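Local coordinates for acyl-CoA synthetase (AMP-forming)/AMP-acid ligase II-like protein (Dyadobacter fermentans, PDB 4GS5) that probably joins a carboxylic acid, perhaps a medium-chain fatty acid, to coenzyme A by way of an acyl-adenylate, as is common in its family, at residues N302-E306 against A307-R311; Q267-A270 against A271-H275; D344-A347 against T348-L352. All blocks are in the same frame, centred on the assembly; numbering follows the deposited sequence.

Contact 1. Residues N302-E306 against A307-R311; sequences NAMPE and ALTER
Pro305 O is gripped by two groups of Thr309. The backbone N of Thr309 donates to Pro305 O at 3.0 Å and meets it nearly end-on, with a C=O...N angle of 164°. The hydroxyl OG1 of Thr309 also donates to Pro305 O, at 3.2 Å, but from above the carbonyl plane. The threonine can do both because OG1 stands beside its own backbone N (chi1 -58°). Pro305 is the N-cap residue, and both bonds fasten its carbonyl to the first turn. One residue on, Glu310 N donates to Glu306 O at 2.9 Å in the regular helical pattern.

The selenomethionine Met304 bends at its third torsion and crosses the threonine at a slant. Its methyl CE lies 3.3 Å from Thr309 OG1 and is also tight against Thr309 CA. On another side of the turn, Pro305 CG rests on Leu308 CB at 3.7 Å, the two side chains running side by side. With the hydroxyl gone, as in an alanine here, the carbonyl of Pro305 would probably be held less firmly at the helix start and the selenomethionine methyl would lose part of its packing surface.

The chains of Glu306 and Glu310 also run alongside each other. Their OE2 atoms come within 3.6 Å, with the carboxylate planes 81° apart. Two like charges this close probably repel, which may raise the pKa of one of them. Both residues are exposed.

The contact is the turn from strand 295-301 into helix 306-319, at the protein surface. The side chains of Met304 and Thr309 both rest on Phe331 of strand 329-332, and Met304 also touches Ile278 and Asn280 in the loop after helix 262-276.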
# COMPACT_ATOMS: atom_id res chain seq x y z
N ASN A 302 36.38 -11.42 -5.82
CA ASN A 302 37.84 -11.39 -5.78
C ASN A 302 38.39 -11.61 -4.37
O ASN A 302 37.83 -11.09 -3.40
CB ASN A 302 38.39 -10.09 -6.36
CG ASN A 302 37.99 -9.87 -7.80
OD1 ASN A 302 38.02 -10.80 -8.61
ND2 ASN A 302 37.62 -8.64 -8.14
N ALA A 303 39.48 -12.35 -4.27
CA ALA A 303 40.08 -12.64 -2.97
C ALA A 303 40.65 -11.38 -2.33
O ALA A 303 40.98 -10.41 -3.02
CB ALA A 303 41.17 -13.71 -3.10
N MSE A 304 40.76 -11.40 -1.00
CA MSE A 304 41.40 -10.32 -0.27
C MSE A 304 42.50 -10.92 0.59
O MSE A 304 42.45 -12.11 0.93
CB MSE A 304 40.39 -9.60 0.63
CG MSE A 304 39.05 -9.30 -0.02
SE MSE A 304 37.95 -8.13 1.11
CE MSE A 304 38.47 -8.79 2.85
N PRO A 305 43.49 -10.10 0.97
CA PRO A 305 44.58 -10.56 1.84
C PRO A 305 44.05 -10.92 3.23
O PRO A 305 43.14 -10.24 3.74
CB PRO A 305 45.52 -9.35 1.91
CG PRO A 305 44.64 -8.18 1.63
CD PRO A 305 43.60 -8.66 0.65
N GLU A 306 44.60 -11.97 3.82
CA GLU A 306 44.13 -12.46 5.12
C GLU A 306 44.01 -11.33 6.15
O GLU A 306 43.06 -11.28 6.93
CB GLU A 306 45.06 -13.57 5.64
CG GLU A 306 44.55 -14.28 6.90
CD GLU A 306 45.53 -15.32 7.44
OE1 GLU A 306 46.52 -15.65 6.75
OE2 GLU A 306 45.32 -15.80 8.58
N ALA A 307 44.98 -10.42 6.13
CA ALA A 307 45.03 -9.30 7.07
C ALA A 307 43.79 -8.42 6.98
O ALA A 307 43.17 -8.09 7.99
CB ALA A 307 46.28 -8.47 6.85
N LEU A 308 43.43 -8.05 5.75
CA LEU A 308 42.28 -7.19 5.51
C LEU A 308 40.98 -7.93 5.80
O LEU A 308 40.03 -7.35 6.32
CB LEU A 308 42.29 -6.65 4.08
CG LEU A 308 41.31 -5.52 3.76
CD1 LEU A 308 41.38 -4.44 4.82
CD2 LEU A 308 41.60 -4.93 2.39
N THR A 309 40.96 -9.23 5.50
CA THR A 309 39.79 -10.05 5.81
C THR A 309 39.53 -10.08 7.32
O THR A 309 38.38 -10.01 7.76
CB THR A 309 39.95 -11.48 5.26
OG1 THR A 309 40.15 -11.42 3.85
CG2 THR A 309 38.70 -12.29 5.55
N GLU A 310 40.61 -10.17 8.10
CA GLU A 310 40.53 -10.13 9.56
C GLU A 310 40.02 -8.78 10.08
O GLU A 310 39.16 -8.74 10.97
CB GLU A 310 41.88 -10.46 10.18
CG GLU A 310 42.11 -11.94 10.41
CD GLU A 310 43.53 -12.26 10.88
OE1 GLU A 310 44.29 -11.33 11.23
OE2 GLU A 310 43.88 -13.46 10.89
N ARG A 311 40.55 -7.68 9.55
CA ARG A 311 40.04 -6.36 9.89
C ARG A 311 38.55 -6.29 9.57
O ARG A 311 37.75 -5.79 10.37
CB ARG A 311 40.77 -5.25 9.12
CG ARG A 311 42.10 -4.82 9.72
CD ARG A 311 42.48 -3.41 9.26
NE ARG A 311 41.65 -2.39 9.90
CZ ARG A 311 41.81 -1.08 9.75
NH1 ARG A 311 42.77 -0.61 8.97
NH2 ARG A 311 41.00 -0.23 10.38

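Contact 2. Residues Q267-A270 against A271-H275; sequences QRIA and AVFHH
Ile269 and Phe273 stand one helical turn apart and point the same way, side by side. The branch methyl CG2 of Ile269 does the touching. It is 3.4 Å from Phe273 CE1 and 3.5 Å from CD1, so it lies beside the CD1-CE1 bond of the ring. That CG2 is anti to the isoleucine backbone N, while CG1 takes the place beside the N (chi1 -75°). The phenylalanine ring springs from a CG that lies beside its own backbone N, and this brings CD1 back over the preceding turn. The carbonyl oxygen of Ile269 sits at the ring edge, near the ring plane, 3.4 Å from CD1.

The same oxygen accepts the backbone N-H of Phe273 at 3.0 Å. Ring and N-H of one residue therefore both lie close to Ile269 O. Val272 CB lies 3.2 Å from Ile269 O. Ala270 O takes His274 N at 2.9 Å in an almost straight bond, with an N-H...O angle of 178°. Ala271 N reaches Gln267 O over a longer 3.3 Å.

Ile269, Val272 and Phe273 are buried. Phe273 stacks on the ring of Phe282, and Ile269 lies against Phe282 and Cys284 of strand 282-289. Val272 faces Leu312 and Glu315 of helix 306-319. Gln267, Arg268 and His274 are exposed.

The helix is thus amphipathic. Across this turn the side chains meet through apolar contact alone, and the hydrogen bonds that join the two segments are all between backbone atoms. Those bonds set the helix geometry, and the apolar side chains are left to pack against strand 282-289 and helix 306-319.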
# COMPACT_ATOMS: atom_id res chain seq x y z
N GLN A 267 23.48 -2.57 3.74
CA GLN A 267 23.81 -1.15 3.94
C GLN A 267 24.73 -0.98 5.14
O GLN A 267 25.66 -0.18 5.10
CB GLN A 267 22.55 -0.29 4.14
CG GLN A 267 21.54 -0.33 2.98
CD GLN A 267 20.31 0.55 3.23
OE1 GLN A 267 20.15 1.14 4.30
NE2 GLN A 267 19.44 0.64 2.23
N ARG A 268 24.47 -1.74 6.19
CA ARG A 268 25.33 -1.73 7.38
C ARG A 268 26.75 -2.23 7.12
O ARG A 268 27.72 -1.66 7.61
CB ARG A 268 24.68 -2.53 8.52
CG ARG A 268 23.56 -1.77 9.18
CD ARG A 268 22.73 -2.62 10.13
NE ARG A 268 21.51 -1.92 10.51
CZ ARG A 268 21.44 -0.97 11.44
NH1 ARG A 268 22.54 -0.61 12.09
NH2 ARG A 268 20.28 -0.38 11.71
N ILE A 269 26.87 -3.30 6.34
CA ILE A 269 28.19 -3.79 5.94
C ILE A 269 28.89 -2.83 4.97
O ILE A 269 30.11 -2.69 5.00
CB ILE A 269 28.08 -5.18 5.33
CG1 ILE A 269 27.84 -6.19 6.45
CG2 ILE A 269 29.33 -5.53 4.55
CD1 ILE A 269 27.32 -7.51 5.98
N ALA A 270 28.11 -2.18 4.11
CA ALA A 270 28.68 -1.22 3.16
C ALA A 270 29.44 -0.11 3.88
O ALA A 270 30.52 0.28 3.44
CB ALA A 270 27.58 -0.62 2.28
N ALA A 271 28.88 0.40 4.97
CA ALA A 271 29.57 1.43 5.75
C ALA A 271 30.92 0.92 6.27
O ALA A 271 31.88 1.68 6.40
CB ALA A 271 28.70 1.93 6.90
N VAL A 272 30.99 -0.38 6.57
CA VAL A 272 32.24 -0.99 7.00
C VAL A 272 33.24 -1.04 5.84
O VAL A 272 34.39 -0.63 6.00
CB VAL A 272 32.03 -2.39 7.57
CG1 VAL A 272 33.37 -3.11 7.73
CG2 VAL A 272 31.28 -2.31 8.89
N PHE A 273 32.82 -1.55 4.69
CA PHE A 273 33.68 -1.56 3.50
C PHE A 273 34.23 -0.17 3.18
O PHE A 273 35.43 0.01 3.02
CB PHE A 273 32.93 -2.09 2.28
CG PHE A 273 32.94 -3.59 2.17
CD1 PHE A 273 32.34 -4.38 3.13
CD2 PHE A 273 33.52 -4.20 1.08
CE1 PHE A 273 32.34 -5.76 3.02
CE2 PHE A 273 33.53 -5.58 0.95
CZ PHE A 273 32.94 -6.36 1.92
N HIS A 274 33.34 0.81 3.09
CA HIS A 274 33.75 2.18 2.78
C HIS A 274 34.80 2.65 3.78
O HIS A 274 35.83 3.21 3.40
CB HIS A 274 32.54 3.13 2.80
CG HIS A 274 32.91 4.58 2.90
ND1 HIS A 274 33.06 5.23 4.10
CD2 HIS A 274 33.15 5.51 1.94
CE1 HIS A 274 33.38 6.50 3.88
NE2 HIS A 274 33.44 6.69 2.58
N HIS A 275 34.54 2.40 5.06
CA HIS A 275 35.43 2.81 6.13
C HIS A 275 36.81 2.16 6.03
O HIS A 275 37.80 2.74 6.48
CB HIS A 275 34.80 2.50 7.50
CG HIS A 275 35.68 2.85 8.66
ND1 HIS A 275 36.31 1.90 9.43
CD2 HIS A 275 36.04 4.05 9.17
CE1 HIS A 275 37.01 2.50 10.38
NE2 HIS A 275 36.87 3.81 10.24

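Contact 3. Residues D344-A347 against T348-L352; sequences DKRA and TFQKL
A capped helix start defines this contact, with Asp344 as the N-cap of helix 345-351. Its OD1 accepts Ala347 N at 2.9 Å, from above the carboxylate plane. This is the capping bond on the first turn.

The aspartate carbonyl is held as well. Asp344 O accepts two donors of Thr348, the backbone N at 2.9 Å and the hydroxyl OG1 at 2.8 Å. They reach it from opposite faces of the carbonyl plane. The threonine hydroxyl lies beside its own backbone N (chi1 -66°), which sets it within bonding distance of Asp344 O. OG1 also bonds to Ala336 N, and Asp344 shares a backbone bond with Ala336, so the cap is pinned to the preceding loop.

This short helix packs against strands 282-289, 295-301 and 329-332, in what is probably the small C-terminal domain of the adenylate-forming fold. Phe349 meets Tyr330 edge-to-face and touches Val297 and Val299, while Lys345 and Thr348 reach Phe283.

On the exposed side, Arg346 and Gln350 lie at an angle to each other. Arg346 CG is 4.0 Å from Gln350 OE1, and the guanidinium and amide planes are 51° apart. Gln350 N donates to Arg346 O at 3.2 Å, nearly straight at 172°.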
# COMPACT_ATOMS: atom_id res chain seq x y z
N ASP A 344 23.69 -11.60 -10.66
CA ASP A 344 22.78 -12.71 -10.42
C ASP A 344 23.25 -13.36 -9.12
O ASP A 344 24.17 -14.18 -9.14
CB ASP A 344 22.84 -13.72 -11.55
CG ASP A 344 21.72 -14.75 -11.48
OD1 ASP A 344 21.27 -15.09 -10.36
OD2 ASP A 344 21.30 -15.24 -12.54
N LYS A 345 22.64 -12.97 -8.01
CA LYS A 345 23.09 -13.46 -6.70
C LYS A 345 22.86 -14.95 -6.54
O LYS A 345 23.76 -15.67 -6.11
CB LYS A 345 22.41 -12.68 -5.58
CG LYS A 345 22.77 -11.20 -5.60
CD LYS A 345 22.05 -10.43 -4.52
CE LYS A 345 22.28 -8.92 -4.70
NZ LYS A 345 21.47 -8.13 -3.75
N ARG A 346 21.67 -15.40 -6.89
CA ARG A 346 21.33 -16.82 -6.85
C ARG A 346 22.30 -17.69 -7.66
O ARG A 346 22.79 -18.71 -7.18
CB ARG A 346 19.88 -17.02 -7.32
CG ARG A 346 19.43 -18.47 -7.39
CD ARG A 346 17.93 -18.55 -7.16
NE ARG A 346 17.59 -18.09 -5.81
CZ ARG A 346 17.47 -18.90 -4.76
NH1 ARG A 346 17.17 -18.40 -3.56
NH2 ARG A 346 17.65 -20.21 -4.90
N ALA A 347 22.59 -17.28 -8.90
CA ALA A 347 23.50 -18.05 -9.75
C ALA A 347 24.92 -18.01 -9.18
O ALA A 347 25.62 -19.03 -9.14
CB ALA A 347 23.49 -17.52 -11.18
N THR A 348 25.33 -16.82 -8.74
CA THR A 348 26.63 -16.65 -8.09
C THR A 348 26.79 -17.61 -6.92
O THR A 348 27.85 -18.22 -6.75
CB THR A 348 26.83 -15.19 -7.59
OG1 THR A 348 26.90 -14.30 -8.71
CG2 THR A 348 28.12 -15.07 -6.79
N PHE A 349 25.74 -17.77 -6.12
CA PHE A 349 25.85 -18.60 -4.93
C PHE A 349 25.99 -20.08 -5.27
O PHE A 349 26.84 -20.77 -4.71
CB PHE A 349 24.70 -18.36 -3.95
CG PHE A 349 25.00 -18.83 -2.56
CD1 PHE A 349 25.89 -18.15 -1.76
CD2 PHE A 349 24.41 -19.98 -2.07
CE1 PHE A 349 26.19 -18.58 -0.50
CE2 PHE A 349 24.70 -20.44 -0.79
CZ PHE A 349 25.60 -19.74 -0.00
N GLN A 350 25.16 -20.57 -6.18
CA GLN A 350 25.22 -21.96 -6.63
C GLN A 350 26.61 -22.32 -7.15
O GLN A 350 27.10 -23.42 -6.92
CB GLN A 350 24.21 -22.21 -7.75
CG GLN A 350 22.77 -22.39 -7.29
CD GLN A 350 21.82 -22.57 -8.47
OE1 GLN A 350 21.36 -21.60 -9.07
NE2 GLN A 350 21.53 -23.83 -8.80
N LYS A 351 27.22 -21.39 -7.87
CA LYS A 351 28.53 -21.62 -8.45
C LYS A 351 29.56 -21.89 -7.36
O LYS A 351 30.44 -22.73 -7.52
CB LYS A 351 28.96 -20.42 -9.29
CG LYS A 351 29.94 -20.77 -10.40
CD LYS A 351 30.41 -19.53 -11.16
CE LYS A 351 29.26 -18.81 -11.85
NZ LYS A 351 29.76 -17.68 -12.71
N LEU A 352 29.43 -21.19 -6.23
CA LEU A 352 30.36 -21.38 -5.12
C LEU A 352 30.56 -22.84 -4.74
O LEU A 352 31.52 -23.19 -4.05
CB LEU A 352 29.92 -20.56 -3.90
CG LEU A 352 30.12 -19.05 -4.08
CD1 LEU A 352 29.66 -18.30 -2.86
CD2 LEU A 352 31.58 -18.76 -4.37

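How the contacts relate
From the N terminus, contact 2 comes first, within helix 262-276. Strands 282-289 and 295-301 follow, and contact 1 then makes the turn from the second of them into helix 306-319. Strand 329-332 comes next, and contact 3 starts the last helix, 345-351. Each contact is local and closes no long loop. They run in series and neither nest nor cross. The centres of contacts 1 and 2 are about 15 Å apart, and that of contact 3 is 21 to 22 Å from both. None touches another. Strand 282-289 links contacts 2 and 3, helix 306-319 links contacts 1 and 2, and strand 329-332 links contacts 1 and 3.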